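PDB 6EU9: retinoic acid receptor from Platynereis dumerilii, which binds all-trans retinoic acid through its ligand-binding domain and probably acts as a ligand-dependent transcription factor of the nuclear receptor family. Local coordinates for residues A[69-74]-A[81-86]; A[91-96]-A[150-155]. One frame throughout, in Å; residues are numbered along the deposited sequence.

How the contacts relate
Contact 1 joins the loop residues 69-74 to the early part of helix 76-97. Contact 2 uses residues 91-96, farther along the same helix, and packs them on helix 145-156. The two lie in series along the chain, with centres about 14 Å apart. They meet where Ala86 CB lies 4.0 Å from Cys155 O, which is plain packing. Contact 2 is near the middle of the chain, its centre about 3 Å from the chain centre. Contact 1 is farther out, at about 14 Å. Both belong to the helical ligand-binding domain that takes up all-trans retinoic acid.

Contact 1 (A[69-74]-A[81-86]); sequences PVFTQL and TLLKAA
The ring of Phe71 meets two leucines of helix 76-97 with its outer end. Leu82 reaches the edge of the ring: its CD1 lies near the ring plane, 4.3 Å from Phe71 CE1. Leu83 approaches the same end obliquely. Its CD1 is 3.9 Å from Phe71 CZ, and its CG is just as near to that atom. The side chains of Phe71 and Leu83 cross at about a right angle. The end of the ring meets the branch carbon and one methyl of the leucine.

The ring gets there because Phe71 CG is anti to the backbone N (chi1 174°), which extends the side chain toward the helix. The side chains span the gap between the backbones, whose CA atoms at Phe71 and Leu82 are 9.5 Å apart. Leu74 adds a looser touch beside the ring. Its CD1 is 4.4 Å from Leu82 CD1, so Leu82 meets both residues through the same methyl. The contact is wholly apolar, and all four touching residues are buried.

Residues 71-73 form a short 3-10 segment. Gln73 N bonds to Val70 O at 2.8 Å and closes the turn. Phe71 lies in this turn and Leu74 follows it; the CB of each points toward the helix. The carbonyl of Leu74 accepts a hydrogen bond from Gln79 NE2, which ties the end of the loop to the start of the helix.

The contact is loop-to-helix packing within the helical sandwich of a nuclear receptor ligand-binding domain. It closes the loop between helices 47-66 and 76-97 onto the latter. Leu156 of helix 145-156 packs against Phe71, Leu82 and Leu83. Val170 of helix 167-188 touches Leu74 and Leu82, while Leu83 also packs on Leu231 of the second subunit.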
loop_
_atom_site.group_PDB
_atom_site.type_symbol
_atom_site.label_atom_id
_atom_site.label_comp_id
_atom_site.label_asym_id
_atom_site.label_seq_id
_atom_site.Cartn_x
_atom_site.Cartn_y
_atom_site.Cartn_z
ATOM N N PRO A 69 7.535 12.889 -1.100
ATOM C CA PRO A 69 6.547 13.658 -0.354
ATOM C C PRO A 69 5.156 13.152 -0.592
ATOM O O PRO A 69 4.847 12.663 -1.706
ATOM C CB PRO A 69 6.695 15.079 -0.926
ATOM C CG PRO A 69 8.089 15.143 -1.426
ATOM C CD PRO A 69 8.636 13.758 -1.595
ATOM N N VAL A 70 4.332 13.234 0.444
ATOM C CA VAL A 70 2.877 13.116 0.343
ATOM C C VAL A 70 2.372 11.714 0.069
ATOM O O VAL A 70 1.362 11.310 0.650
ATOM C CB VAL A 70 2.170 14.131 -0.622
ATOM C CG1 VAL A 70 1.862 15.420 0.100
ATOM C CG2 VAL A 70 2.912 14.417 -1.912
ATOM N N PHE A 71 3.053 10.978 -0.799
ATOM C CA PHE A 71 2.579 9.656 -1.172
ATOM C C PHE A 71 2.396 8.746 0.050
ATOM O O PHE A 71 1.468 8.042 0.170
ATOM C CB PHE A 71 3.479 8.993 -2.284
ATOM C CG PHE A 71 3.111 7.560 -2.587
ATOM C CD1 PHE A 71 1.977 7.257 -3.356
ATOM C CD2 PHE A 71 3.847 6.492 -2.058
ATOM C CE1 PHE A 71 1.585 5.921 -3.541
ATOM C CE2 PHE A 71 3.467 5.167 -2.273
ATOM C CZ PHE A 71 2.353 4.875 -3.026
ATOM N N THR A 72 3.389 8.806 0.897
ATOM C CA THR A 72 3.438 8.191 2.213
ATOM C C THR A 72 2.309 8.592 3.147
ATOM O O THR A 72 1.916 7.801 3.983
ATOM C CB THR A 72 4.822 8.482 2.837
ATOM O OG1 THR A 72 5.312 9.816 2.460
ATOM C CG2 THR A 72 5.796 7.399 2.297
ATOM N N GLN A 73 1.785 9.772 2.984
ATOM C CA GLN A 73 0.645 10.248 3.803
ATOM C C GLN A 73 -0.606 9.425 3.657
ATOM O O GLN A 73 -1.362 9.374 4.592
ATOM C CB GLN A 73 0.215 11.667 3.494
ATOM C CG GLN A 73 1.343 12.639 3.317
ATOM C CD GLN A 73 1.131 13.879 4.081
ATOM O OE1 GLN A 73 0.056 14.154 4.645
ATOM N NE2 GLN A 73 2.181 14.649 4.154
ATOM N N LEU A 74 -0.834 8.778 2.515
ATOM C CA LEU A 74 -2.173 8.230 2.222
ATOM C C LEU A 74 -2.221 6.843 2.761
ATOM O O LEU A 74 -1.166 6.308 3.129
ATOM C CB LEU A 74 -2.406 8.181 0.716
ATOM C CG LEU A 74 -1.855 9.322 -0.100
ATOM C CD1 LEU A 74 -1.075 8.653 -1.214
ATOM C CD2 LEU A 74 -2.949 10.258 -0.509
ATOM N N THR A 81 -2.793 0.493 -4.437
ATOM C CA THR A 81 -3.663 0.721 -5.582
ATOM C C THR A 81 -3.014 1.613 -6.606
ATOM O O THR A 81 -2.980 1.206 -7.746
ATOM C CB THR A 81 -4.977 1.354 -5.110
ATOM O OG1 THR A 81 -5.458 0.596 -3.995
ATOM C CG2 THR A 81 -6.013 1.385 -6.160
ATOM N N LEU A 82 -2.438 2.740 -6.169
ATOM C CA LEU A 82 -1.839 3.723 -7.092
ATOM C C LEU A 82 -0.587 3.210 -7.689
ATOM O O LEU A 82 -0.329 3.457 -8.826
ATOM C CB LEU A 82 -1.557 5.069 -6.423
ATOM C CG LEU A 82 -2.733 5.899 -5.905
ATOM C CD1 LEU A 82 -2.167 7.088 -5.200
ATOM C CD2 LEU A 82 -3.607 6.370 -7.052
ATOM N N LEU A 83 0.189 2.473 -6.910
ATOM C CA LEU A 83 1.455 1.909 -7.395
ATOM C C LEU A 83 1.191 0.846 -8.448
ATOM O O LEU A 83 1.930 0.818 -9.472
ATOM C CB LEU A 83 2.266 1.318 -6.271
ATOM C CG LEU A 83 3.360 2.231 -5.715
ATOM C CD1 LEU A 83 3.903 1.590 -4.437
ATOM C CD2 LEU A 83 4.437 2.384 -6.792
ATOM N N LYS A 84 0.183 -0.035 -8.200
ATOM C CA LYS A 84 -0.115 -1.036 -9.184
ATOM C C LYS A 84 -0.528 -0.384 -10.491
ATOM O O LYS A 84 -0.044 -0.729 -11.572
ATOM C CB LYS A 84 -1.183 -1.978 -8.667
ATOM C CG LYS A 84 -0.571 -3.297 -8.170
ATOM C CD LYS A 84 -1.115 -3.729 -6.838
ATOM C CE LYS A 84 -2.357 -4.608 -6.923
ATOM N NZ LYS A 84 -1.922 -6.020 -6.675
ATOM N N ALA A 85 -1.414 0.603 -10.372
ATOM C CA ALA A 85 -1.998 1.323 -11.491
ATOM C C ALA A 85 -0.965 2.089 -12.310
ATOM O O ALA A 85 -1.088 2.117 -13.502
ATOM C CB ALA A 85 -3.049 2.263 -10.948
ATOM N N ALA A 86 0.085 2.591 -11.662
ATOM C CA ALA A 86 0.961 3.605 -12.284
ATOM C C ALA A 86 2.290 3.028 -12.690
ATOM O O ALA A 86 3.102 3.684 -13.321
ATOM C CB ALA A 86 1.211 4.757 -11.318
#

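Contact 2 (A[91-96]-A[150-155]); sequences IILRLA and MLSLIC
Leu93 of helix 76-97 meets helix 145-156 through a single methyl. Its CD2 lies 3.8 Å from Leu151 CB and 4.0 Å from Ser152 OG. The methyl therefore rests against the base of one side chain and the hydroxyl of the next. The side chains of Leu93 and Leu151 cross at about a right angle.

With chi1 at -159°, Leu93 swings CG to the side opposite its backbone N, and the branched end reaches across to helix 145-156. The backbones come closest at the same place, with the CA atoms of Leu93 and Ser152 7.4 Å apart. Ser152 OG is turned back along its own helix, where it forms a hydrogen bond with Tyr148 O. Its contact with Leu93 is thus packing, and the buried hydroxyl finds its polar partner one turn earlier.

Farther out, Arg94 runs beside this junction. Its NH2 forms a hydrogen bond with Thr22 OG1, and its side chain packs on Asn60 and Phe64 of helix 47-66.

The pair lies deep in the helical ligand-binding domain. Phe134 and Leu138 of helix 128-141 also pack on Leu93. Leu199 of helix 195-222 touches Leu151, and Leu203 of that helix touches Cys155. On helix 167-188, Ile177 packs against Leu153 and Ile154.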
loop_
_atom_site.group_PDB
_atom_site.type_symbol
_atom_site.label_atom_id
_atom_site.label_comp_id
_atom_site.label_asym_id
_atom_site.label_seq_id
_atom_site.Cartn_x
_atom_site.Cartn_y
_atom_site.Cartn_z
ATOM N N ILE A 91 7.542 3.330 -15.637
ATOM C CA ILE A 91 8.633 2.578 -16.272
ATOM C C ILE A 91 8.782 2.963 -17.727
ATOM O O ILE A 91 9.892 3.083 -18.213
ATOM C CB ILE A 91 8.336 1.046 -16.151
ATOM C CG1 ILE A 91 8.834 0.549 -14.812
ATOM C CG2 ILE A 91 8.817 0.176 -17.318
ATOM C CD1 ILE A 91 8.353 -0.832 -14.499
ATOM N N ILE A 92 7.666 3.151 -18.428
ATOM C CA ILE A 92 7.773 3.583 -19.777
ATOM C C ILE A 92 8.370 4.974 -19.822
ATOM O O ILE A 92 9.211 5.307 -20.656
ATOM C CB ILE A 92 6.423 3.456 -20.477
ATOM C CG1 ILE A 92 6.076 1.957 -20.535
ATOM C CG2 ILE A 92 6.440 4.111 -21.866
ATOM C CD1 ILE A 92 4.646 1.616 -20.878
ATOM N N LEU A 93 7.926 5.838 -18.948
ATOM C CA LEU A 93 8.423 7.217 -18.898
ATOM C C LEU A 93 9.901 7.231 -18.599
ATOM O O LEU A 93 10.644 7.988 -19.127
ATOM C CB LEU A 93 7.600 8.011 -17.880
ATOM C CG LEU A 93 7.664 9.525 -18.087
ATOM C CD1 LEU A 93 7.141 10.004 -19.430
ATOM C CD2 LEU A 93 6.795 10.102 -17.004
ATOM N N ARG A 94 10.336 6.373 -17.701
ATOM C CA ARG A 94 11.710 6.276 -17.294
ATOM C C ARG A 94 12.555 5.799 -18.443
ATOM O O ARG A 94 13.628 6.273 -18.720
ATOM C CB ARG A 94 11.824 5.361 -16.126
ATOM C CG ARG A 94 11.950 6.123 -14.861
ATOM C CD ARG A 94 11.604 5.206 -13.669
ATOM N NE ARG A 94 11.493 5.981 -12.447
ATOM C CZ ARG A 94 12.081 5.690 -11.285
ATOM N NH1 ARG A 94 12.861 4.631 -11.179
ATOM N NH2 ARG A 94 11.913 6.496 -10.274
ATOM N N LEU A 95 12.047 4.820 -19.157
ATOM C CA LEU A 95 12.743 4.220 -20.237
ATOM C C LEU A 95 12.886 5.270 -21.335
ATOM O O LEU A 95 13.928 5.309 -22.006
ATOM C CB LEU A 95 12.016 2.977 -20.688
ATOM C CG LEU A 95 12.782 1.740 -21.178
ATOM C CD1 LEU A 95 14.232 1.705 -20.734
ATOM C CD2 LEU A 95 12.021 0.513 -20.688
ATOM N N ALA A 96 11.873 6.117 -21.496
ATOM C CA ALA A 96 11.954 7.217 -22.433
ATOM C C ALA A 96 13.014 8.208 -22.093
ATOM O O ALA A 96 13.632 8.766 -22.987
ATOM C CB ALA A 96 10.624 7.890 -22.543
ATOM N N MET A 150 8.668 14.860 -11.803
ATOM C CA MET A 150 7.331 15.383 -11.530
ATOM C C MET A 150 6.216 14.658 -12.235
ATOM O O MET A 150 5.199 14.378 -11.635
ATOM C CB MET A 150 7.246 16.878 -11.774
ATOM C CG MET A 150 8.355 17.683 -11.155
ATOM S SD MET A 150 7.999 19.465 -11.126
ATOM C CE MET A 150 9.579 19.965 -11.766
ATOM N N LEU A 151 6.399 14.343 -13.539
ATOM C CA LEU A 151 5.397 13.603 -14.294
ATOM C C LEU A 151 5.199 12.218 -13.722
ATOM O O LEU A 151 4.090 11.716 -13.681
ATOM C CB LEU A 151 5.778 13.500 -15.752
ATOM C CG LEU A 151 5.727 14.767 -16.671
ATOM C CD1 LEU A 151 6.660 14.813 -17.915
ATOM C CD2 LEU A 151 4.331 15.212 -17.079
ATOM N N SER A 152 6.256 11.589 -13.244
ATOM C CA SER A 152 6.099 10.288 -12.603
ATOM C C SER A 152 5.234 10.366 -11.368
ATOM O O SER A 152 4.338 9.551 -11.209
ATOM C CB SER A 152 7.431 9.725 -12.209
ATOM O OG SER A 152 8.370 9.928 -13.307
ATOM N N LEU A 153 5.453 11.356 -10.495
ATOM C CA LEU A 153 4.626 11.495 -9.296
ATOM C C LEU A 153 3.204 11.829 -9.657
ATOM O O LEU A 153 2.286 11.396 -8.963
ATOM C CB LEU A 153 5.207 12.562 -8.333
ATOM C CG LEU A 153 4.699 12.470 -6.851
ATOM C CD1 LEU A 153 5.103 11.159 -6.252
ATOM C CD2 LEU A 153 5.302 13.526 -6.010
ATOM N N ILE A 154 3.023 12.667 -10.689
ATOM C CA ILE A 154 1.705 13.057 -11.143
ATOM C C ILE A 154 0.946 11.847 -11.647
ATOM O O ILE A 154 -0.260 11.741 -11.402
ATOM C CB ILE A 154 1.769 14.205 -12.148
ATOM C CG1 ILE A 154 2.110 15.503 -11.438
ATOM C CG2 ILE A 154 0.552 14.317 -13.137
ATOM C CD1 ILE A 154 2.476 16.631 -12.379
ATOM N N CYS A 155 1.673 10.947 -12.306
ATOM C CA CYS A 155 1.106 9.659 -12.730
ATOM C C CYS A 155 0.721 8.849 -11.549
ATOM O O CYS A 155 -0.393 8.369 -11.466
ATOM C CB CYS A 155 2.127 8.799 -13.479
ATOM S SG CYS A 155 2.272 9.247 -15.172
#